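Local coordinates for signal transduction protein TRAP (Staphylococcus aureus, PDB 4AE5) that probably acts as a signal transduction regulator of staphylococcal virulence, its phosphorylated form leading to activation of the agr system and RNAIII synthesis, at residues A[29-33]-A[34-38]. Sequence-based numbering, arbitrary orientation.
Sequences FSASD and TSVIF
F29 and V36 form an antiparallel hydrogen-bonded pair, with F29 N to V36 O at 2.8 Å and V36 N to F29 O at 2.9 Å, both bonds near straight. The non-hydrogen-bonded pair S30-S35 follows, and A31 N to T34 O at 3.0 Å closes the chain reversal. That last bond is more bent, at 144°; a two-residue connection, S32-D33, lies between A31 and T34, with this single bond across it.

F29, V36 and F38 share one face of the sheet. The rings of F29 and F38 lie near parallel, 13° between planes, but their centroids are 5.6 Å apart; this slide leaves little overlap, and the closest approach is F29 CE1 to F38 CE2 at 3.4 Å, at an oblique angle. With CG placed anti to the carbonyl carbon (chi1 -54°), F29 leans its ring along the strand toward F38. Nearer the turn, A31 CB meets V36 CG2 at 4.1 Å, extending the apolar row. S35 OG, on the other face, lies 3.3 Å from F29 O, a weak contact at most, and also bonds to Q28 NE2. T34 OG1 reaches forward and donates a hydrogen bond to S35 O at 2.9 Å.

The hairpin joins strands 27-30 and 35-41 within a closed antiparallel barrel. Strand 158-164 flanks the first, with F29 and V36 packing on L162 and R160 salt-bridged to D33 OD1; Y68, Y117 and F62 extend the aromatic cluster. Strand 3-9 borders the second, while helix 11-20 packs against S35 and I37 through L14.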
loop_
_atom_site.group_PDB
_atom_site.type_symbol
_atom_site.label_atom_id
_atom_site.label_comp_id
_atom_site.label_asym_id
_atom_site.label_seq_id
_atom_site.Cartn_x
_atom_site.Cartn_y
_atom_site.Cartn_z
ATOM N N PHE A 29 -10.801 3.074 4.391
ATOM C CA PHE A 29 -10.553 4.437 3.937
ATOM C C PHE A 29 -11.345 4.807 2.711
ATOM O O PHE A 29 -11.834 3.927 2.012
ATOM C CB PHE A 29 -9.073 4.642 3.549
ATOM C CG PHE A 29 -8.124 4.249 4.640
ATOM C CD1 PHE A 29 -7.751 2.903 4.807
ATOM C CD2 PHE A 29 -7.597 5.201 5.478
ATOM C CE1 PHE A 29 -6.908 2.511 5.848
ATOM C CE2 PHE A 29 -6.710 4.823 6.507
ATOM C CZ PHE A 29 -6.397 3.470 6.713
ATOM N N SER A 30 -11.430 6.132 2.473
ATOM C CA SER A 30 -12.135 6.708 1.302
ATOM C C SER A 30 -11.130 7.075 0.205
ATOM O O SER A 30 -10.135 7.778 0.497
ATOM C CB SER A 30 -12.997 7.919 1.712
ATOM O OG SER A 30 -13.800 8.258 0.582
ATOM N N ALA A 31 -11.320 6.519 -1.001
ATOM C CA ALA A 31 -10.474 6.837 -2.169
ATOM C C ALA A 31 -11.388 7.631 -3.076
ATOM O O ALA A 31 -12.597 7.715 -2.815
ATOM C CB ALA A 31 -9.925 5.554 -2.884
ATOM N N SER A 32 -10.852 8.225 -4.134
ATOM C CA SER A 32 -11.699 9.114 -4.951
ATOM C C SER A 32 -12.602 8.321 -5.833
ATOM O O SER A 32 -13.644 8.831 -6.299
ATOM C CB SER A 32 -10.828 10.058 -5.804
ATOM O OG SER A 32 -9.965 9.304 -6.622
ATOM N N ASP A 33 -12.265 7.048 -6.038
ATOM C CA ASP A 33 -13.036 6.179 -6.958
ATOM C C ASP A 33 -13.761 5.000 -6.318
ATOM O O ASP A 33 -14.495 4.301 -7.007
ATOM C CB ASP A 33 -12.125 5.627 -8.101
ATOM C CG ASP A 33 -10.993 4.685 -7.574
ATOM O OD1 ASP A 33 -10.267 5.024 -6.635
ATOM O OD2 ASP A 33 -10.788 3.622 -8.166
ATOM N N THR A 34 -13.582 4.801 -5.014
ATOM C CA THR A 34 -14.154 3.661 -4.312
ATOM C C THR A 34 -13.839 3.748 -2.814
ATOM O O THR A 34 -12.877 4.407 -2.419
ATOM C CB THR A 34 -13.504 2.345 -4.881
ATOM O OG1 THR A 34 -14.051 1.202 -4.203
ATOM C CG2 THR A 34 -11.980 2.333 -4.728
ATOM N N SER A 35 -14.572 3.041 -1.973
ATOM C CA SER A 35 -14.075 2.811 -0.602
ATOM C C SER A 35 -13.080 1.622 -0.602
ATOM O O SER A 35 -13.192 0.738 -1.446
ATOM C CB SER A 35 -15.268 2.532 0.330
ATOM O OG SER A 35 -14.771 2.364 1.659
ATOM N N VAL A 36 -12.166 1.558 0.367
ATOM C CA VAL A 36 -11.142 0.525 0.396
ATOM C C VAL A 36 -11.047 -0.026 1.852
ATOM O O VAL A 36 -11.081 0.751 2.826
ATOM C CB VAL A 36 -9.761 1.189 0.012
ATOM C CG1 VAL A 36 -8.624 0.195 0.135
ATOM C CG2 VAL A 36 -9.795 1.738 -1.395
ATOM N N ILE A 37 -10.900 -1.350 2.010
ATOM C CA ILE A 37 -10.601 -1.906 3.322
ATOM C C ILE A 37 -9.428 -2.945 3.243
ATOM O O ILE A 37 -9.309 -3.691 2.227
ATOM C CB ILE A 37 -11.890 -2.457 3.991
ATOM C CG1 ILE A 37 -11.714 -2.634 5.521
ATOM C CG2 ILE A 37 -12.282 -3.793 3.365
ATOM C CD1 ILE A 37 -13.036 -2.845 6.234
ATOM N N PHE A 38 -8.595 -3.003 4.295
ATOM C CA PHE A 38 -7.502 -4.049 4.328
ATOM C C PHE A 38 -7.202 -4.563 5.741
ATOM O O PHE A 38 -7.536 -3.877 6.735
ATOM C CB PHE A 38 -6.219 -3.575 3.608
ATOM C CG PHE A 38 -5.565 -2.337 4.208
ATOM C CD1 PHE A 38 -4.679 -2.442 5.293
ATOM C CD2 PHE A 38 -5.800 -1.052 3.674
ATOM C CE1 PHE A 38 -4.087 -1.286 5.872
ATOM C CE2 PHE A 38 -5.205 0.088 4.225
ATOM C CZ PHE A 38 -4.356 -0.008 5.318
#